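Local coordinates for endonuclease III (Geobacillus stearothermophilus, PDB 1P59), which is a DNA glycosylase carrying a [4Fe-4S] cluster that probably excises oxidised pyrimidines from DNA and cuts the strand at the abasic site, at residues 35-40 and 127-132; 97-102 and 116-121. One frame throughout, in Å; residues are numbered along the deposited sequence.

Contact 1. Residues 35-40 and 127-132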
ATOM      1  N   GLU C  35      -5.618 -13.040  -5.438  1.00 28.02           N
ATOM      2  CA  GLU C  35      -5.082 -12.163  -6.457  1.00 29.72           C
ATOM      3  C   GLU C  35      -4.545 -10.870  -5.850  1.00 29.63           C
ATOM      4  O   GLU C  35      -3.546 -10.322  -6.336  1.00 29.39           O
ATOM      5  CB  GLU C  35      -6.141 -11.879  -7.516  1.00 31.70           C
ATOM      6  CG  GLU C  35      -6.304 -13.038  -8.488  1.00 34.56           C
ATOM      7  CD  GLU C  35      -7.221 -12.713  -9.647  1.00 37.11           C
ATOM      8  OE1 GLU C  35      -7.225 -13.499 -10.621  1.00 35.18           O
ATOM      9  OE2 GLU C  35      -7.937 -11.680  -9.578  1.00 38.69           O
ATOM     10  N   LEU C  36      -5.181 -10.398  -4.780  1.00 26.76           N
ATOM     11  CA  LEU C  36      -4.732  -9.174  -4.120  1.00 25.71           C
ATOM     12  C   LEU C  36      -3.345  -9.419  -3.523  1.00 26.11           C
ATOM     13  O   LEU C  36      -2.399  -8.651  -3.750  1.00 26.30           O
ATOM     14  CB  LEU C  36      -5.709  -8.778  -3.014  1.00 24.94           C
ATOM     15  CG  LEU C  36      -5.389  -7.543  -2.153  1.00 25.90           C
ATOM     16  CD1 LEU C  36      -5.425  -6.273  -3.007  1.00 23.76           C
ATOM     17  CD2 LEU C  36      -6.406  -7.440  -1.017  1.00 23.67           C
ATOM     18  N   LEU C  37      -3.230 -10.497  -2.756  1.00 23.80           N
ATOM     19  CA  LEU C  37      -1.970 -10.869  -2.127  1.00 22.96           C
ATOM     20  C   LEU C  37      -0.797 -10.909  -3.131  1.00 22.96           C
ATOM     21  O   LEU C  37       0.253 -10.316  -2.892  1.00 21.60           O
ATOM     22  CB  LEU C  37      -2.151 -12.218  -1.448  1.00 23.79           C
ATOM     23  CG  LEU C  37      -0.950 -12.885  -0.796  1.00 24.65           C
ATOM     24  CD1 LEU C  37      -0.175 -11.895   0.079  1.00 22.84           C
ATOM     25  CD2 LEU C  37      -1.481 -14.069   0.020  1.00 23.35           C
ATOM     26  N   ILE C  38      -0.970 -11.598  -4.255  1.00 23.44           N
ATOM     27  CA  ILE C  38       0.086 -11.639  -5.266  1.00 24.48           C
ATOM     28  C   ILE C  38       0.351 -10.213  -5.767  1.00 25.39           C
ATOM     29  O   ILE C  38       1.495  -9.758  -5.831  1.00 24.35           O
ATOM     30  CB  ILE C  38      -0.314 -12.516  -6.479  1.00 25.94           C
ATOM     31  CG1 ILE C  38      -0.626 -13.948  -6.018  1.00 26.64           C
ATOM     32  CG2 ILE C  38       0.810 -12.536  -7.498  1.00 27.51           C
ATOM     33  CD1 ILE C  38       0.456 -14.567  -5.142  1.00 27.52           C
ATOM     34  N   ALA C  39      -0.717  -9.497  -6.101  1.00 25.64           N
ATOM     35  CA  ALA C  39      -0.583  -8.135  -6.597  1.00 25.92           C
ATOM     36  C   ALA C  39       0.298  -7.264  -5.704  1.00 25.41           C
ATOM     37  O   ALA C  39       1.259  -6.667  -6.184  1.00 26.04           O
ATOM     38  CB  ALA C  39      -1.977  -7.486  -6.764  1.00 24.85           C
ATOM     39  N   VAL C  40      -0.025  -7.185  -4.413  1.00 26.61           N
ATOM     40  CA  VAL C  40       0.752  -6.358  -3.497  1.00 27.38           C
ATOM     41  C   VAL C  40       2.189  -6.835  -3.424  1.00 27.72           C
ATOM     42  O   VAL C  40       3.106  -6.031  -3.440  1.00 29.46           O
ATOM     43  CB  VAL C  40       0.172  -6.339  -2.049  1.00 29.25           C
ATOM     44  CG1 VAL C  40       0.961  -5.353  -1.203  1.00 27.21           C
ATOM     45  CG2 VAL C  40      -1.302  -5.923  -2.056  1.00 30.06           C
ATOM     46  N   ASN C 127      -1.097  -5.280   5.945  1.00 21.28           N
ATOM     47  CA  ASN C 127      -2.180  -4.376   6.297  1.00 23.12           C
ATOM     48  C   ASN C 127      -3.127  -4.112   5.126  1.00 23.89           C
ATOM     49  O   ASN C 127      -4.346  -4.058   5.290  1.00 23.20           O
ATOM     50  CB  ASN C 127      -1.612  -3.064   6.838  1.00 26.26           C
ATOM     51  CG  ASN C 127      -1.160  -3.179   8.287  1.00 27.74           C
ATOM     52  OD1 ASN C 127      -1.440  -4.184   8.962  1.00 26.10           O
ATOM     53  ND2 ASN C 127      -0.473  -2.149   8.780  1.00 24.38           N
ATOM     54  N   VAL C 128      -2.559  -3.950   3.938  1.00 24.83           N
ATOM     55  CA  VAL C 128      -3.357  -3.718   2.740  1.00 24.20           C
ATOM     56  C   VAL C 128      -4.312  -4.898   2.546  1.00 25.57           C
ATOM     57  O   VAL C 128      -5.504  -4.724   2.255  1.00 24.96           O
ATOM     58  CB  VAL C 128      -2.452  -3.622   1.486  1.00 24.48           C
ATOM     59  CG1 VAL C 128      -3.285  -3.737   0.227  1.00 22.25           C
ATOM     60  CG2 VAL C 128      -1.681  -2.328   1.496  1.00 20.41           C
ATOM     61  N   VAL C 129      -3.779  -6.105   2.714  1.00 24.66           N
ATOM     62  CA  VAL C 129      -4.584  -7.296   2.522  1.00 24.13           C
ATOM     63  C   VAL C 129      -5.736  -7.468   3.497  1.00 23.68           C
ATOM     64  O   VAL C 129      -6.872  -7.672   3.070  1.00 24.66           O
ATOM     65  CB  VAL C 129      -3.722  -8.548   2.566  1.00 23.81           C
ATOM     66  CG1 VAL C 129      -4.578  -9.768   2.292  1.00 22.05           C
ATOM     67  CG2 VAL C 129      -2.614  -8.435   1.547  1.00 24.73           C
ATOM     68  N   VAL C 130      -5.469  -7.392   4.797  1.00 22.53           N
ATOM     69  CA  VAL C 130      -6.551  -7.583   5.752  1.00 22.95           C
ATOM     70  C   VAL C 130      -7.650  -6.554   5.510  1.00 23.33           C
ATOM     71  O   VAL C 130      -8.828  -6.894   5.433  1.00 22.85           O
ATOM     72  CB  VAL C 130      -6.040  -7.494   7.214  1.00 24.32           C
ATOM     73  CG1 VAL C 130      -5.009  -8.577   7.455  1.00 21.21           C
ATOM     74  CG2 VAL C 130      -5.441  -6.106   7.508  1.00 24.78           C
ATOM     75  N   SER C 131      -7.239  -5.307   5.331  1.00 23.43           N
ATOM     76  CA  SER C 131      -8.143  -4.192   5.105  1.00 24.72           C
ATOM     77  C   SER C 131      -8.926  -4.158   3.796  1.00 25.91           C
ATOM     78  O   SER C 131     -10.122  -3.877   3.786  1.00 26.68           O
ATOM     79  CB  SER C 131      -7.373  -2.891   5.200  1.00 26.02           C
ATOM     80  OG  SER C 131      -8.078  -1.897   4.481  1.00 33.53           O
ATOM     81  N   THR C 132      -8.254  -4.406   2.681  1.00 26.93           N
ATOM     82  CA  THR C 132      -8.928  -4.363   1.393  1.00 27.72           C
ATOM     83  C   THR C 132      -9.692  -5.634   1.072  1.00 29.48           C
ATOM     84  O   THR C 132     -10.829  -5.596   0.577  1.00 28.06           O
ATOM     85  CB  THR C 132      -7.935  -4.117   0.274  1.00 28.69           C
ATOM     86  OG1 THR C 132      -7.336  -2.826   0.458  1.00 27.61           O
ATOM     87  CG2 THR C 132      -8.635  -4.194  -1.085  1.00 27.26           C
TER
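Leu-36 packs on Thr-132 and Val-129 through its CD2 methyl, in a contact that between the two segments is apolar packing. With CG anti to the backbone N (chi1 177°), CD2 is carried across to the other helix, where it lies 3.9 Å from both CB and CG2 of Thr-132 and 4.0 Å from CA of Val-129. The leucine and threonine side chains cross obliquely. Val-40 and Val-128 instead meet tip to tip, CG2 of Val-40 standing 3.7 Å from CG1 of Val-128. To one side of these, Leu-37 makes a looser contact, its CD1 4.5 Å from CG2 of Val-129. The segments run nearly antiparallel, at 152°, with their axes 9.8 Å apart; the contact joins helix 33-43 to helix 123-134, the second helix of the helix-hairpin-helix motif of the HhH-GPD fold. Leu-115, on the motif's first helix, also packs on Val-129. Among polar groups, the hydroxyl of Thr-132 turns back to its own helix in a weak 3.2 Å hydrogen bond from OG1 to O of Val-128, and it is the threonine's carbon side that meets Leu-36. The side chain of Asn-127 hydrogen-bonds to Arg-112 and Glu-165.

Contact 2. Residues 97-102 and 116-121. With NA (sodium ion), chain D; nucleotides of chain B.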
ATOM      1  N   CYS C  97       3.009 -19.507  -2.015  1.00 27.72           N
ATOM      2  CA  CYS C  97       1.907 -20.389  -2.379  1.00 29.33           C
ATOM      3  C   CYS C  97       1.993 -21.741  -1.670  1.00 28.25           C
ATOM      4  O   CYS C  97       0.974 -22.296  -1.254  1.00 26.70           O
ATOM      5  CB  CYS C  97       1.862 -20.574  -3.897  1.00 30.95           C
ATOM      6  SG  CYS C  97       1.334 -19.079  -4.741  1.00 29.66           S
ATOM      7  N   ALA C  98       3.208 -22.259  -1.527  1.00 28.07           N
ATOM      8  CA  ALA C  98       3.418 -23.539  -0.855  1.00 29.58           C
ATOM      9  C   ALA C  98       2.895 -23.479   0.577  1.00 28.47           C
ATOM     10  O   ALA C  98       2.269 -24.421   1.066  1.00 28.40           O
ATOM     11  CB  ALA C  98       4.909 -23.886  -0.844  1.00 30.63           C
ATOM     12  N   MET C  99       3.158 -22.357   1.237  1.00 28.47           N
ATOM     13  CA  MET C  99       2.735 -22.163   2.611  1.00 29.18           C
ATOM     14  C   MET C  99       1.229 -22.138   2.710  1.00 30.39           C
ATOM     15  O   MET C  99       0.645 -22.810   3.568  1.00 32.87           O
ATOM     16  CB  MET C  99       3.320 -20.866   3.170  1.00 30.31           C
ATOM     17  CG  MET C  99       4.829 -20.859   3.170  1.00 30.91           C
ATOM     18  SD  MET C  99       5.513 -19.782   4.434  1.00 38.47           S
ATOM     19  CE  MET C  99       6.846 -19.103   3.532  1.00 35.16           C
ATOM     20  N   LEU C 100       0.592 -21.371   1.831  1.00 29.33           N
ATOM     21  CA  LEU C 100      -0.857 -21.306   1.839  1.00 29.77           C
ATOM     22  C   LEU C 100      -1.363 -22.741   1.907  1.00 30.97           C
ATOM     23  O   LEU C 100      -2.222 -23.072   2.722  1.00 31.56           O
ATOM     24  CB  LEU C 100      -1.371 -20.627   0.567  1.00 26.81           C
ATOM     25  CG  LEU C 100      -0.965 -19.161   0.440  1.00 26.49           C
ATOM     26  CD1 LEU C 100      -1.673 -18.515  -0.753  1.00 26.50           C
ATOM     27  CD2 LEU C 100      -1.327 -18.448   1.731  1.00 24.66           C
ATOM     28  N   ILE C 101      -0.795 -23.593   1.057  1.00 32.27           N
ATOM     29  CA  ILE C 101      -1.175 -24.998   1.004  1.00 33.18           C
ATOM     30  C   ILE C 101      -0.774 -25.789   2.249  1.00 33.97           C
ATOM     31  O   ILE C 101      -1.603 -26.460   2.859  1.00 33.52           O
ATOM     32  CB  ILE C 101      -0.558 -25.694  -0.234  1.00 32.23           C
ATOM     33  CG1 ILE C 101      -1.198 -25.146  -1.518  1.00 31.62           C
ATOM     34  CG2 ILE C 101      -0.741 -27.205  -0.128  1.00 31.54           C
ATOM     35  CD1 ILE C 101      -0.636 -25.748  -2.796  1.00 27.28           C
ATOM     36  N   ASP C 102       0.494 -25.697   2.632  1.00 35.14           N
ATOM     37  CA  ASP C 102       0.986 -26.448   3.781  1.00 36.79           C
ATOM     38  C   ASP C 102       0.423 -26.026   5.140  1.00 36.14           C
ATOM     39  O   ASP C 102       0.086 -26.884   5.952  1.00 35.91           O
ATOM     40  CB  ASP C 102       2.534 -26.407   3.800  1.00 39.65           C
ATOM     41  CG  ASP C 102       3.147 -27.179   4.985  1.00 41.70           C
ATOM     42  OD1 ASP C 102       3.438 -26.546   6.028  1.00 39.84           O
ATOM     43  OD2 ASP C 102       3.335 -28.418   4.875  1.00 42.51           O
ATOM     44  N   MET C 116       2.322 -11.841   7.492  1.00 25.25           N
ATOM     45  CA  MET C 116       3.723 -11.474   7.535  1.00 25.64           C
ATOM     46  C   MET C 116       4.670 -12.679   7.549  1.00 25.21           C
ATOM     47  O   MET C 116       5.863 -12.535   7.268  1.00 24.26           O
ATOM     48  CB  MET C 116       3.965 -10.557   8.731  1.00 26.68           C
ATOM     49  CG  MET C 116       3.289  -9.194   8.559  1.00 29.00           C
ATOM     50  SD  MET C 116       3.475  -8.096   9.973  1.00 31.53           S
ATOM     51  CE  MET C 116       5.298  -7.839   9.976  1.00 24.63           C
ATOM     52  N   LYS C 117       4.158 -13.864   7.869  1.00 24.28           N
ATOM     53  CA  LYS C 117       5.014 -15.042   7.859  1.00 25.26           C
ATOM     54  C   LYS C 117       5.346 -15.360   6.401  1.00 25.36           C
ATOM     55  O   LYS C 117       6.342 -16.008   6.099  1.00 24.83           O
ATOM     56  CB  LYS C 117       4.322 -16.242   8.490  1.00 25.44           C
ATOM     57  CG  LYS C 117       4.113 -16.140   9.995  1.00 28.08           C
ATOM     58  CD  LYS C 117       3.787 -17.509  10.570  1.00 30.65           C
ATOM     59  CE  LYS C 117       3.104 -17.398  11.915  1.00 33.64           C
ATOM     60  NZ  LYS C 117       3.781 -16.357  12.738  1.00 37.28           N
ATOM     61  N   LEU C 118       4.505 -14.882   5.500  1.00 25.97           N
ATOM     62  CA  LEU C 118       4.698 -15.110   4.071  1.00 28.33           C
ATOM     63  C   LEU C 118       5.831 -14.254   3.484  1.00 28.27           C
ATOM     64  O   LEU C 118       5.881 -13.038   3.689  1.00 30.21           O
ATOM     65  CB  LEU C 118       3.393 -14.818   3.321  1.00 28.44           C
ATOM     66  CG  LEU C 118       2.156 -15.657   3.663  1.00 28.47           C
ATOM     67  CD1 LEU C 118       0.997 -15.184   2.805  1.00 27.46           C
ATOM     68  CD2 LEU C 118       2.424 -17.138   3.408  1.00 26.19           C
ATOM     69  N   PRO C 119       6.745 -14.887   2.731  1.00 27.42           N
ATOM     70  CA  PRO C 119       7.905 -14.265   2.077  1.00 27.99           C
ATOM     71  C   PRO C 119       7.460 -13.178   1.128  1.00 26.85           C
ATOM     72  O   PRO C 119       6.621 -13.427   0.267  1.00 28.20           O
ATOM     73  CB  PRO C 119       8.528 -15.414   1.296  1.00 26.64           C
ATOM     74  CG  PRO C 119       8.092 -16.603   2.039  1.00 30.24           C
ATOM     75  CD  PRO C 119       6.671 -16.307   2.382  1.00 26.81           C
ATOM     76  N   GLY C 120       8.038 -11.993   1.258  1.00 24.63           N
ATOM     77  CA  GLY C 120       7.656 -10.903   0.380  1.00 24.05           C
ATOM     78  C   GLY C 120       6.512 -10.106   0.973  1.00 22.89           C
ATOM     79  O   GLY C 120       6.128  -9.054   0.442  1.00 21.20           O
ATOM     80  N   VAL C 121       5.961 -10.612   2.073  1.00 20.59           N
ATOM     81  CA  VAL C 121       4.873  -9.931   2.748  1.00 21.54           C
ATOM     82  C   VAL C 121       5.354  -9.341   4.062  1.00 22.71           C
ATOM     83  O   VAL C 121       5.616 -10.073   5.024  1.00 24.25           O
ATOM     84  CB  VAL C 121       3.667 -10.879   3.037  1.00 19.94           C
ATOM     85  CG1 VAL C 121       2.602 -10.152   3.847  1.00 15.48           C
ATOM     86  CG2 VAL C 121       3.065 -11.367   1.736  1.00 16.71           C
TER
HETATM   87 NA    NA D 224       7.144 -12.090   5.466  1.00 28.10          NA
ATOM     88  P    DC B  10       9.624  -9.962   4.100  1.00 31.43           P
ATOM     89  OP1  DC B  10       8.831 -11.211   4.053  1.00 32.54           O
ATOM     90  OP2  DC B  10       9.543  -9.086   5.299  1.00 33.55           O
ATOM     91  O5'  DC B  10      11.141 -10.337   3.836  1.00 31.39           O
ATOM     92  C5'  DC B  10      11.562 -10.628   2.510  1.00 30.97           C
ATOM     93  C4'  DC B  10      13.063 -10.749   2.450  1.00 31.38           C
ATOM     94  O4'  DC B  10      13.689  -9.443   2.339  1.00 30.60           O
ATOM     95  C3'  DC B  10      13.653 -11.423   3.683  1.00 32.55           C
ATOM     96  O3'  DC B  10      14.478 -12.507   3.283  1.00 34.61           O
ATOM     97  C2'  DC B  10      14.438 -10.318   4.377  1.00 29.62           C
ATOM     98  C1'  DC B  10      14.763  -9.339   3.249  1.00 29.01           C
ATOM     99  N1   DC B  10      14.853  -7.926   3.671  1.00 27.36           N
ATOM    100  C2   DC B  10      15.881  -7.111   3.151  1.00 25.95           C
ATOM    101  O2   DC B  10      16.672  -7.590   2.316  1.00 22.57           O
ATOM    102  N3   DC B  10      15.977  -5.823   3.576  1.00 23.25           N
ATOM    103  C4   DC B  10      15.097  -5.345   4.466  1.00 23.72           C
ATOM    104  N4   DC B  10      15.225  -4.078   4.861  1.00 25.90           N
ATOM    105  C5   DC B  10      14.043  -6.147   4.990  1.00 23.74           C
ATOM    106  C6   DC B  10      13.957  -7.413   4.572  1.00 26.55           C
TER
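Met-99 reaches from helix 86-103 to the loop 116-121 and touches it at two levels. Near the backbone, its CB lies 3.8 Å from CD2 of Leu-118, the two side chains sliding past each other in opposite directions. Farther out, SD is 4.2 Å from both Leu-118 CD2 and Pro-119 CD. CG stands anti to the carbonyl carbon (chi1 -60°), which directs CG and SD along the loop; the modelled position of the terminal methyl is doubtful. An alanine here would keep the CB contact but would probably leave Leu-118 CD2 and one side of the Pro-119 ring without their sulfur neighbour, opening a gap between helix and loop. The loop so packed is the hairpin of the helix-hairpin-helix DNA-binding motif, with the Leu-Pro-Gly-Val sequence forming a type II turn. Gly-120 has a positive phi of 90°, where a side chain would strike the preceding carbonyl oxygen. Its N donates a 3.0 Å hydrogen bond to OP1 of DC10 of chain B, bent to 138° at the hydrogen. The same OP1 binds a sodium ion, which the carbonyl oxygens of Met-116, Leu-118 and Val-121 also ligate, so the DNA backbone is held by main-chain groups and a shared cation. One residue further along the helix, Leu-100 meets the other branch of Leu-118, CD2 to CD1 at 4.1 Å, the two side chains crossing at about a right angle. Phe-34 of helix 33-43 packs against Leu-100, while Leu-96 adds to the apolar surroundings of Leu-118.

How the contacts relate
From the N terminus, helix 33-43 comes first and supplies residues 35-40. Helix 86-103 follows with residues 97-102, then the hairpin 116-121, where contact 2 closes a short loop with 13 residues between its segments. Helix 123-134 finally returns to the first helix and closes the much longer loop of contact 1, within which contact 2 lies wholly enclosed. The contact centres are about 13 Å apart, and the two contacts touch through Leu-37: its CD1 packs 3.7 Å from Val-121 CG2, and its CD2 3.9 Å from Leu-118 CD1. Helix 33-43 thus bears on both the DNA-binding hairpin and the helix that follows it, while helix 86-103 flanks the hairpin.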